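Local coordinates for putative Nitroreductase (Anabaena variabilis ATCC 29413, PDB 3EO7), which binds flavin mononucleotide and probably acts as an FMN-dependent oxidoreductase of the nitroreductase type, at residues 301-306 with 497-502; 396-401 with 405-410; 417-422 with 427-432; 434-439 with 491-496. All coordinates share one frame; numbering follows the deposited sequence. Where two conformers were deposited one is given.

Overall arrangement
All four contacts are built on the mixed sheet of the second nitroreductase-family region or on the elements packed round it. Contact 1 spans the longest loop of chain, and the other three are nested within it in the order 2, 3, 4. Contacts 1 and 4 lie about 8 Å apart between centres and share neighbouring strands 433-439 and 500-508; contact 2, a hairpin of the same sheet, is about 10 Å from each. Contact 3 sits about 13 Å from contact 4 between centres, joined to it by Leu-418 against Phe-436, and comes nearest to the flavin, which touches its Leu-427. Contacts 1, 2 and 4 thus cluster together, with contact 3 on the cofactor side.

Contact 1: 301-306 with 497-502; sequences DKYNFP and NDEAVI. With PGR (R-1,2-propanediol), chain R.
Lys-302 and Tyr-303 converge on one carboxylate oxygen of Glu-499, tying a loop to Glu-499 near the start of strand 500-508 in the mixed sheet of the nitroreductase-type fold. Both side chains come from the direction opposite to that of the glutamate. Lys-302 runs fully extended and reaches Glu-499 OE2 with its NZ at 2.7 Å, a salt bridge made on the syn side of the carboxylate and 17° out of its plane. The Tyr-303 hydroxyl donates from the other flank, its OH 2.6 Å from Glu-499 OE2 and directed to the anti lone pair. Ring and carboxylate stand nearly perpendicular, with planes 79° apart, and the acid meets the ring at its edge. Toward the rim of one face of that ring lies CG of the neighbouring Lys-302.

Glu-499 can present OE2 in this way because its chain bends at chi2 (-71°). Its other oxygen, OE1, is held by Thr-438 OG1 of the adjacent strand, so the buried carboxylate has donors at both oxygens, and the lysine nearby would probably favour its ionised form. A water closes the polar cluster, accepting from Lys-302 NZ at 3.0 Å and lying 2.9 Å from Glu-499 OE1, to which it may donate.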
# COMPACT_ATOMS: atom_id res chain seq x y z
N ASP A 301 -6.91 1.58 22.27
CA ASP A 301 -6.29 0.51 21.51
C ASP A 301 -7.03 -0.79 21.86
O ASP A 301 -7.46 -0.99 22.99
CB ASP A 301 -4.81 0.44 21.84
CG ASP A 301 -4.07 1.73 21.44
OD1 ASP A 301 -4.01 2.03 20.25
OD2 ASP A 301 -3.57 2.40 22.34
N LYS A 302 -7.17 -1.67 20.88
CA LYS A 302 -7.95 -2.89 21.04
C LYS A 302 -7.54 -3.79 22.19
O LYS A 302 -8.40 -4.25 22.92
CB LYS A 302 -7.93 -3.70 19.76
CG LYS A 302 -8.75 -4.98 19.80
CD LYS A 302 -8.75 -5.63 18.40
CE LYS A 302 -9.41 -6.92 18.36
NZ LYS A 302 -9.42 -7.41 16.95
N TYR A 303 -6.24 -4.05 22.34
CA TYR A 303 -5.78 -4.98 23.39
C TYR A 303 -5.14 -4.26 24.56
O TYR A 303 -4.06 -3.73 24.44
CB TYR A 303 -4.78 -5.97 22.79
CG TYR A 303 -5.41 -6.90 21.78
CD1 TYR A 303 -6.26 -7.93 22.20
CD2 TYR A 303 -5.18 -6.77 20.42
CE1 TYR A 303 -6.84 -8.81 21.30
CE2 TYR A 303 -5.76 -7.64 19.51
CZ TYR A 303 -6.59 -8.66 19.96
OH TYR A 303 -7.20 -9.52 19.07
N ASN A 304 -5.79 -4.27 25.71
CA ASN A 304 -5.26 -3.56 26.83
C ASN A 304 -3.99 -4.20 27.39
O ASN A 304 -3.09 -3.48 27.85
CB ASN A 304 -6.31 -3.47 27.95
CG ASN A 304 -7.49 -2.56 27.58
OD1 ASN A 304 -7.32 -1.55 26.89
ND2 ASN A 304 -8.67 -2.91 28.08
N PHE A 305 -3.94 -5.54 27.41
CA PHE A 305 -2.82 -6.27 28.08
C PHE A 305 -2.44 -5.53 29.39
O PHE A 305 -1.27 -5.14 29.59
CB PHE A 305 -1.60 -6.42 27.14
CG PHE A 305 -1.85 -7.27 25.95
CD1 PHE A 305 -2.12 -8.63 26.09
CD2 PHE A 305 -1.79 -6.75 24.68
CE1 PHE A 305 -2.36 -9.42 24.96
CE2 PHE A 305 -2.02 -7.54 23.57
CZ PHE A 305 -2.32 -8.86 23.71
N PRO A 306 -3.41 -5.36 30.31
CA PRO A 306 -3.17 -4.48 31.47
C PRO A 306 -2.12 -4.94 32.48
O PRO A 306 -1.58 -4.12 33.22
CB PRO A 306 -4.54 -4.43 32.15
CG PRO A 306 -5.21 -5.69 31.74
CD PRO A 306 -4.75 -5.98 30.36
N ASN A 497 -5.23 -15.46 18.76
CA ASN A 497 -5.71 -16.37 17.71
C ASN A 497 -6.60 -15.72 16.66
O ASN A 497 -6.54 -16.07 15.48
CB ASN A 497 -6.50 -17.52 18.35
CG ASN A 497 -6.89 -18.59 17.34
OD1 ASN A 497 -6.03 -19.12 16.64
ND2 ASN A 497 -8.18 -18.92 17.28
N ASP A 498 -7.42 -14.76 17.08
CA ASP A 498 -8.38 -14.12 16.17
C ASP A 498 -7.72 -13.17 15.18
O ASP A 498 -8.39 -12.72 14.26
CB ASP A 498 -9.44 -13.35 16.94
CG ASP A 498 -10.45 -14.27 17.59
OD1 ASP A 498 -10.52 -15.47 17.24
OD2 ASP A 498 -11.14 -13.77 18.48
N GLU A 499 -6.45 -12.85 15.40
CA GLU A 499 -5.72 -11.95 14.52
C GLU A 499 -5.01 -12.72 13.42
O GLU A 499 -4.09 -13.48 13.69
CB GLU A 499 -4.71 -11.13 15.31
CG GLU A 499 -5.29 -10.26 16.39
CD GLU A 499 -6.08 -9.07 15.90
OE1 GLU A 499 -5.78 -8.52 14.79
OE2 GLU A 499 -6.98 -8.63 16.65
N ALA A 500 -5.46 -12.51 12.18
CA ALA A 500 -4.80 -13.09 11.01
C ALA A 500 -3.68 -12.14 10.61
O ALA A 500 -3.90 -10.95 10.45
CB ALA A 500 -5.77 -13.24 9.87
N VAL A 501 -2.47 -12.66 10.43
CA VAL A 501 -1.35 -11.86 9.96
C VAL A 501 -1.58 -11.53 8.48
O VAL A 501 -1.85 -12.44 7.67
CB VAL A 501 0.00 -12.58 10.14
CG1 VAL A 501 1.12 -11.81 9.46
CG2 VAL A 501 0.31 -12.81 11.64
N ILE A 502 -1.52 -10.24 8.17
CA ILE A 502 -1.71 -9.68 6.82
C ILE A 502 -0.39 -9.34 6.14
O ILE A 502 -0.22 -9.53 4.95
CB ILE A 502 -2.56 -8.36 6.93
CG1 ILE A 502 -3.92 -8.65 7.58
CG2 ILE A 502 -2.75 -7.68 5.58
CD1 ILE A 502 -4.64 -9.74 6.88
C1 PGR R . -4.22 -18.17 12.85
C2 PGR R . -4.20 -18.94 14.17
C3 PGR R . -5.06 -20.20 14.09
O1 PGR R . -4.94 -16.93 13.01
O2 PGR R . -2.88 -19.36 14.55
O HOH W 1 -8.10 -6.81 14.36

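Contact 2: 396-401 with 405-410; sequences CYYYAP and ELRQIR. With PGR (R-1,2-propanediol), chain S; ACT (acetate ion), chain P.
A beta hairpin pairs strands 396-400 and 405-410 antiparallel and carries a classic beta bulge, where Ile-409 and Arg-410 both face Cys-396. Cys-396 O accepts from both Ile-409 N at 2.8 Å and Arg-410 N at 3.2 Å, while Cys-396 N donates to Arg-410 O. Beyond the bulge the pairing is regular, with Tyr-398 and Arg-407 as a hydrogen-bonded pair.

Tyr-397, Tyr-399, Leu-406 and Gln-408 share one face of the sheet. There the Tyr-397 ring lies against the aliphatic part of Gln-408, whose CG makes an off-centre CH-pi contact, 4.2 Å from the ring centroid. The glutamine, extended beyond CG, carries its amide past the ring, and Gln-408 NE2 donates to Tyr-397 OH at 3.1 Å with the oxygen close to the amide plane. Glu-393 O also bonds to that hydroxyl. A leucine in place of Tyr-397 would probably cost Glu-393 O and Gln-408 NE2 their shared hydroxyl, with Glu-393 OE1 remaining to the amide, and leave Gln-408 CG without an aromatic surface.

On the other face, Arg-407 runs alongside Tyr-398, ring and guanidinium planes 44° apart. The guanidinium turns side-on to Glu-405, so that Arg-407 NE and NH2 both hold Glu-405 OE1, the NH2 bond measuring 2.9 Å. Ala-400 CB sits over the centre of that guanidinium, 3.6 Å from Arg-407 CZ.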
# COMPACT_ATOMS: atom_id res chain seq x y z
N CYS A 396 8.20 -10.31 22.04
CA CYS A 396 7.11 -9.86 21.22
C CYS A 396 6.33 -8.83 22.00
O CYS A 396 6.04 -9.02 23.19
CB CYS A 396 6.20 -10.99 20.81
SG CYS A 396 4.92 -10.39 19.64
N TYR A 397 5.98 -7.75 21.30
CA TYR A 397 5.26 -6.62 21.89
C TYR A 397 4.06 -6.26 21.06
O TYR A 397 4.11 -6.23 19.84
CB TYR A 397 6.17 -5.38 21.94
CG TYR A 397 7.40 -5.56 22.80
CD1 TYR A 397 8.51 -6.22 22.32
CD2 TYR A 397 7.43 -5.07 24.11
CE1 TYR A 397 9.62 -6.39 23.09
CE2 TYR A 397 8.57 -5.22 24.91
CZ TYR A 397 9.66 -5.90 24.39
OH TYR A 397 10.78 -6.07 25.17
N TYR A 398 2.95 -6.00 21.72
CA TYR A 398 1.82 -5.37 21.06
C TYR A 398 2.14 -3.88 20.99
O TYR A 398 2.64 -3.29 21.96
CB TYR A 398 0.57 -5.53 21.90
CG TYR A 398 -0.63 -4.77 21.41
CD1 TYR A 398 -1.21 -5.04 20.18
CD2 TYR A 398 -1.23 -3.81 22.23
CE1 TYR A 398 -2.35 -4.36 19.74
CE2 TYR A 398 -2.39 -3.15 21.82
CZ TYR A 398 -2.94 -3.44 20.59
OH TYR A 398 -4.09 -2.79 20.21
N TYR A 399 1.91 -3.25 19.84
CA TYR A 399 2.10 -1.82 19.74
C TYR A 399 0.70 -1.17 19.78
O TYR A 399 -0.18 -1.50 18.97
CB TYR A 399 2.85 -1.42 18.48
CG TYR A 399 2.90 0.09 18.27
CD1 TYR A 399 3.47 0.94 19.23
CD2 TYR A 399 2.39 0.68 17.10
CE1 TYR A 399 3.51 2.34 19.04
CE2 TYR A 399 2.42 2.04 16.91
CZ TYR A 399 2.97 2.88 17.88
OH TYR A 399 3.02 4.24 17.68
N ALA A 400 0.52 -0.30 20.78
CA ALA A 400 -0.72 0.44 21.04
C ALA A 400 -0.49 1.88 20.53
O ALA A 400 0.09 2.71 21.22
CB ALA A 400 -1.01 0.45 22.57
N PRO A 401 -0.90 2.17 19.30
CA PRO A 401 -0.57 3.51 18.77
C PRO A 401 -1.29 4.68 19.41
O PRO A 401 -0.76 5.78 19.42
CB PRO A 401 -0.91 3.39 17.29
CG PRO A 401 -1.89 2.28 17.21
CD PRO A 401 -1.52 1.31 18.29
N GLU A 405 2.43 2.99 23.29
CA GLU A 405 3.10 2.04 24.14
C GLU A 405 3.37 0.73 23.43
O GLU A 405 2.61 0.34 22.55
CB GLU A 405 2.22 1.69 25.33
CG GLU A 405 2.04 2.79 26.31
CD GLU A 405 1.11 2.42 27.44
OE1 GLU A 405 0.38 1.40 27.38
OE2 GLU A 405 1.07 3.21 28.37
N LEU A 406 4.46 0.08 23.84
CA LEU A 406 4.74 -1.31 23.53
C LEU A 406 4.33 -2.07 24.80
O LEU A 406 4.61 -1.63 25.91
CB LEU A 406 6.20 -1.58 23.25
CG LEU A 406 6.76 -0.96 21.97
CD1 LEU A 406 8.30 -1.02 21.91
CD2 LEU A 406 6.11 -1.63 20.76
N ARG A 407 3.60 -3.16 24.63
CA ARG A 407 3.17 -4.00 25.76
C ARG A 407 3.78 -5.38 25.51
O ARG A 407 3.50 -5.98 24.48
CB ARG A 407 1.65 -4.01 25.85
CG ARG A 407 1.12 -2.58 25.98
CD ARG A 407 -0.36 -2.45 26.02
NE ARG A 407 -0.74 -1.05 26.17
CZ ARG A 407 -1.94 -0.53 25.89
NH1 ARG A 407 -2.89 -1.28 25.37
NH2 ARG A 407 -2.16 0.76 26.09
N GLN A 408 4.68 -5.82 26.40
CA GLN A 408 5.41 -7.10 26.21
C GLN A 408 4.49 -8.28 26.46
O GLN A 408 3.93 -8.41 27.55
CB GLN A 408 6.61 -7.19 27.13
CG GLN A 408 7.57 -8.33 26.83
CD GLN A 408 8.68 -8.40 27.82
OE1 GLN A 408 8.50 -8.92 28.93
NE2 GLN A 408 9.85 -7.88 27.45
N ILE A 409 4.34 -9.10 25.45
CA ILE A 409 3.48 -10.29 25.54
C ILE A 409 4.28 -11.59 25.55
O ILE A 409 3.75 -12.60 25.95
CB ILE A 409 2.34 -10.28 24.54
CG1 ILE A 409 2.84 -10.39 23.10
CG2 ILE A 409 1.42 -9.04 24.80
CD1 ILE A 409 1.65 -10.46 22.06
N ARG A 410 5.55 -11.56 25.11
CA ARG A 410 6.43 -12.71 25.22
C ARG A 410 7.87 -12.20 25.39
O ARG A 410 8.25 -11.15 24.83
CB ARG A 410 6.40 -13.63 24.01
CG ARG A 410 5.11 -14.37 23.74
CD ARG A 410 4.71 -15.39 24.79
NE ARG A 410 3.50 -16.12 24.38
CZ ARG A 410 2.26 -15.66 24.52
NH1 ARG A 410 2.01 -14.48 25.08
NH2 ARG A 410 1.24 -16.39 24.10
C1 PGR S . 4.58 -9.61 30.79
C2 PGR S . 5.59 -10.72 30.45
C3 PGR S . 5.35 -11.24 29.03
O1 PGR S . 4.82 -8.40 30.06
O2 PGR S . 6.97 -10.36 30.65
C ACT P . -1.96 -14.53 24.02
O ACT P . -1.19 -13.51 24.18
OXT ACT P . -1.56 -15.67 24.41
CH3 ACT P . -3.30 -14.47 23.35

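Contact 3: 417-422 with 427-432; sequences ELHFLC and LGRDAA
A chi1 of -173° in both His-419 and Arg-429 swings CG away from the backbone N, and the two side chains leave their helices side by side, pointing the same way. The methylenes do the touching: CB of His-419 lies 3.7 Å from CB of Arg-429. That same Arg-429 CB makes an off-centre CH-pi contact with the His-419 imidazole, 4.1 Å from its centroid, while Arg-429 CD lies 3.8 Å from His-419 ND1. Further out the arginine chain bends at chi3 and swings its head toward Asp-430. Imidazole and guanidinium planes are 57° apart.

This is close packing of two consecutive short helices, 415-421 and 426-430, at the flavin-bearing side of the nitroreductase-type domain. Gly-428 permits the close approach: a beta carbon there would clash with Leu-418 O and Cys-422 SG. Against its bare backbone, Leu-418 sets CB 3.4 Å from Gly-428 O, and Cys-422 lays SG 4.0 Å from Gly-428 CA. The preceding residue, Leu-427, touches FMN, and Cys-422 O accepts a hydrogen bond from the FMN-binding Gln-425.

An alanine at Arg-429, lacking the chain beyond CB, would probably leave the imidazole freer to turn and Asp-430 with one charged partner fewer, left to Arg-511. Arg-429 clasps the carboxylate with two nitrogens, one to each oxygen: NE to Asp-430 OD1 at 2.9 Å, and NH2 to the syn lone pair of Asp-430 OD2 at 3.0 Å.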
# COMPACT_ATOMS: atom_id res chain seq x y z
N GLU A 417 13.01 -18.64 14.95
CA GLU A 417 11.61 -18.73 14.62
C GLU A 417 11.24 -17.84 13.45
O GLU A 417 10.57 -18.29 12.53
CB GLU A 417 10.76 -18.34 15.83
CG GLU A 417 10.81 -19.34 16.98
CD GLU A 417 12.03 -19.30 17.92
OE1 GLU A 417 13.03 -18.53 17.79
OE2 GLU A 417 11.98 -20.14 18.83
N LEU A 418 11.69 -16.59 13.49
CA LEU A 418 11.35 -15.61 12.45
C LEU A 418 11.97 -16.03 11.11
O LEU A 418 11.38 -15.86 10.05
CB LEU A 418 11.83 -14.23 12.87
CG LEU A 418 11.05 -13.54 14.01
CD1 LEU A 418 11.90 -12.41 14.59
CD2 LEU A 418 9.64 -13.09 13.53
N HIS A 419 13.15 -16.62 11.17
CA HIS A 419 13.81 -17.15 10.01
C HIS A 419 12.87 -18.15 9.32
O HIS A 419 12.62 -18.05 8.11
CB HIS A 419 15.12 -17.80 10.47
CG HIS A 419 16.00 -18.25 9.37
ND1 HIS A 419 17.08 -19.09 9.60
CD2 HIS A 419 16.01 -17.99 8.05
CE1 HIS A 419 17.70 -19.33 8.46
NE2 HIS A 419 17.07 -18.67 7.50
N PHE A 420 12.33 -19.09 10.10
CA PHE A 420 11.37 -20.08 9.61
C PHE A 420 10.07 -19.45 9.13
O PHE A 420 9.63 -19.71 8.01
CB PHE A 420 11.10 -21.10 10.71
CG PHE A 420 9.97 -22.08 10.41
CD1 PHE A 420 10.16 -23.16 9.58
CD2 PHE A 420 8.73 -21.93 11.03
CE1 PHE A 420 9.13 -24.05 9.34
CE2 PHE A 420 7.71 -22.82 10.81
CZ PHE A 420 7.91 -23.87 9.97
N LEU A 421 9.48 -18.61 9.98
CA LEU A 421 8.21 -17.99 9.67
C LEU A 421 8.21 -17.19 8.35
O LEU A 421 7.19 -17.19 7.65
CB LEU A 421 7.70 -17.10 10.82
CG LEU A 421 7.34 -17.83 12.13
CD1 LEU A 421 7.09 -16.80 13.22
CD2 LEU A 421 6.15 -18.80 11.95
N CYS A 422 9.32 -16.54 8.04
CA CYS A 422 9.46 -15.75 6.82
C CYS A 422 9.89 -16.63 5.63
O CYS A 422 10.63 -16.19 4.74
CB CYS A 422 10.47 -14.63 7.03
SG CYS A 422 9.91 -13.39 8.21
N LEU A 427 16.44 -12.46 6.05
CA LEU A 427 15.91 -11.17 6.49
C LEU A 427 15.18 -11.30 7.82
O LEU A 427 15.30 -10.44 8.67
CB LEU A 427 14.96 -10.56 5.46
CG LEU A 427 15.60 -10.03 4.18
CD1 LEU A 427 14.50 -9.77 3.08
CD2 LEU A 427 16.44 -8.75 4.39
N GLY A 428 14.42 -12.38 8.00
CA GLY A 428 13.70 -12.62 9.28
C GLY A 428 14.66 -12.99 10.41
O GLY A 428 14.48 -12.56 11.55
N ARG A 429 15.70 -13.76 10.11
CA ARG A 429 16.66 -14.12 11.12
C ARG A 429 17.48 -12.94 11.62
O ARG A 429 17.77 -12.86 12.81
CB ARG A 429 17.64 -15.15 10.57
CG ARG A 429 18.62 -15.74 11.60
CD ARG A 429 19.68 -16.59 10.90
NE ARG A 429 20.49 -15.76 10.02
CZ ARG A 429 21.31 -16.19 9.07
NH1 ARG A 429 21.47 -17.50 8.86
NH2 ARG A 429 21.96 -15.31 8.33
N ASP A 430 17.91 -12.07 10.69
CA ASP A 430 18.88 -11.01 10.98
C ASP A 430 18.33 -9.64 11.29
O ASP A 430 19.08 -8.75 11.67
CB ASP A 430 19.86 -10.90 9.79
CG ASP A 430 20.64 -12.20 9.56
OD1 ASP A 430 20.86 -12.94 10.53
OD2 ASP A 430 20.97 -12.48 8.39
N ALA A 431 17.02 -9.48 11.10
CA ALA A 431 16.33 -8.26 11.45
C ALA A 431 16.53 -7.90 12.94
O ALA A 431 16.61 -8.79 13.81
CB ALA A 431 14.83 -8.43 11.19
N ALA A 432 16.57 -6.61 13.20
CA ALA A 432 16.57 -6.06 14.54
C ALA A 432 15.14 -6.15 15.10
O ALA A 432 14.94 -6.40 16.29
CB ALA A 432 17.08 -4.58 14.52

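Contact 4: 434-439 with 491-496; sequences VIFHTS and EVLGIP
Strand 434-439 and the end of helix 486-493 keep their backbones well apart, the nearest CA atoms being those of Thr-438 and Ile-495 at 8.9 Å, and side chains alone bridge the gap. The helix gives out at Gly-494, whose positive phi (83°) turns the chain after Leu-493 and brings Ile-495 round to face the same strand. Phe-436 and Thr-438, two residues apart on the strand, point toward this terminus.

Leu-493 and Phe-436 make the main meeting, their side chains crossing at about a right angle. One methyl does the work: Leu-493 CD1 sits over a face of the Phe-436 ring, 3.8 Å from its centroid, in a CH-pi contact displaced toward the CE1-CZ side, with CE1 at 3.4 Å. CG of Phe-436, anti to the carbonyl carbon (chi1 -66°), carries the ring out toward the helix end. Ile-495 fills in beside the base of the ring, its CD1 4.3 Å from Phe-436 CB, and sets CG2 against the Thr-438 methyl CG2, also at 4.3 Å. Leu-418 of helix 415-421 packs on the ring too, so two helices meet over this part of the sheet.

No hydrogen bond crosses between the segments. The hydroxyl of Thr-438 turns instead to Glu-499, and its methyl serves the apolar side; cohesion here therefore rests on buried hydrocarbon surface and the fit of a methyl to an aromatic face.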
# COMPACT_ATOMS: atom_id res chain seq x y z
N VAL A 434 10.79 -6.94 13.66
CA VAL A 434 9.90 -7.38 12.59
C VAL A 434 8.49 -6.95 12.97
O VAL A 434 7.99 -7.32 14.04
CB VAL A 434 10.00 -8.88 12.36
CG1 VAL A 434 9.01 -9.29 11.22
CG2 VAL A 434 11.45 -9.32 12.01
N ILE A 435 7.88 -6.12 12.13
CA ILE A 435 6.53 -5.62 12.38
C ILE A 435 5.45 -6.43 11.64
O ILE A 435 5.49 -6.58 10.42
CB ILE A 435 6.46 -4.13 12.02
CG1 ILE A 435 7.48 -3.34 12.88
CG2 ILE A 435 5.05 -3.54 12.22
CD1 ILE A 435 7.49 -1.88 12.55
N PHE A 436 4.50 -6.94 12.41
CA PHE A 436 3.39 -7.73 11.91
C PHE A 436 2.10 -6.92 11.95
O PHE A 436 1.72 -6.41 12.99
CB PHE A 436 3.18 -8.98 12.77
CG PHE A 436 4.31 -9.95 12.70
CD1 PHE A 436 5.46 -9.76 13.45
CD2 PHE A 436 4.26 -11.03 11.84
CE1 PHE A 436 6.54 -10.64 13.31
CE2 PHE A 436 5.32 -11.89 11.71
CZ PHE A 436 6.46 -11.70 12.44
N HIS A 437 1.47 -6.77 10.78
CA HIS A 437 0.16 -6.16 10.70
C HIS A 437 -0.84 -7.30 10.66
O HIS A 437 -0.70 -8.25 9.87
CB HIS A 437 0.06 -5.28 9.44
CG HIS A 437 0.88 -4.04 9.54
ND1 HIS A 437 1.82 -3.70 8.60
CD2 HIS A 437 0.93 -3.09 10.49
CE1 HIS A 437 2.39 -2.56 8.95
NE2 HIS A 437 1.87 -2.17 10.11
N THR A 438 -1.85 -7.20 11.50
CA THR A 438 -2.84 -8.24 11.62
C THR A 438 -4.26 -7.67 11.62
O THR A 438 -4.47 -6.47 11.78
CB THR A 438 -2.65 -9.02 12.94
OG1 THR A 438 -3.13 -8.23 14.03
CG2 THR A 438 -1.15 -9.44 13.18
N SER A 439 -5.21 -8.56 11.42
CA SER A 439 -6.62 -8.20 11.49
C SER A 439 -7.50 -9.38 11.84
O SER A 439 -7.28 -10.50 11.39
CB SER A 439 -7.09 -7.65 10.12
OG SER A 439 -8.40 -7.12 10.19
N GLU A 491 1.17 -18.69 17.11
CA GLU A 491 1.65 -19.74 18.00
C GLU A 491 2.99 -19.37 18.64
O GLU A 491 3.18 -19.46 19.84
CB GLU A 491 1.78 -21.04 17.19
CG GLU A 491 0.44 -21.62 16.62
CD GLU A 491 0.61 -22.89 15.74
OE1 GLU A 491 1.75 -23.32 15.47
OE2 GLU A 491 -0.43 -23.45 15.28
N VAL A 492 3.92 -18.93 17.80
CA VAL A 492 5.28 -18.53 18.21
C VAL A 492 5.30 -17.20 18.99
O VAL A 492 5.85 -17.09 20.09
CB VAL A 492 6.16 -18.39 16.94
CG1 VAL A 492 7.50 -17.73 17.27
CG2 VAL A 492 6.35 -19.74 16.27
N LEU A 493 4.68 -16.19 18.43
CA LEU A 493 4.78 -14.83 18.95
C LEU A 493 3.77 -14.44 20.01
O LEU A 493 3.89 -13.40 20.63
CB LEU A 493 4.75 -13.86 17.75
CG LEU A 493 5.94 -13.99 16.77
CD1 LEU A 493 5.82 -12.93 15.67
CD2 LEU A 493 7.35 -13.85 17.47
N GLY A 494 2.73 -15.24 20.21
CA GLY A 494 1.69 -14.90 21.19
C GLY A 494 0.63 -13.95 20.66
O GLY A 494 -0.12 -13.30 21.41
N ILE A 495 0.57 -13.82 19.36
CA ILE A 495 -0.46 -12.98 18.77
C ILE A 495 -1.80 -13.67 18.95
O ILE A 495 -1.93 -14.87 18.66
CB ILE A 495 -0.17 -12.72 17.26
CG1 ILE A 495 1.18 -12.02 17.07
CG2 ILE A 495 -1.32 -11.90 16.65
CD1 ILE A 495 1.54 -11.72 15.60
N PRO A 496 -2.81 -12.96 19.50
CA PRO A 496 -4.13 -13.53 19.72
C PRO A 496 -4.63 -14.31 18.49
O PRO A 496 -4.48 -13.85 17.35
CB PRO A 496 -5.00 -12.31 20.04
CG PRO A 496 -4.02 -11.34 20.71
CD PRO A 496 -2.73 -11.56 19.97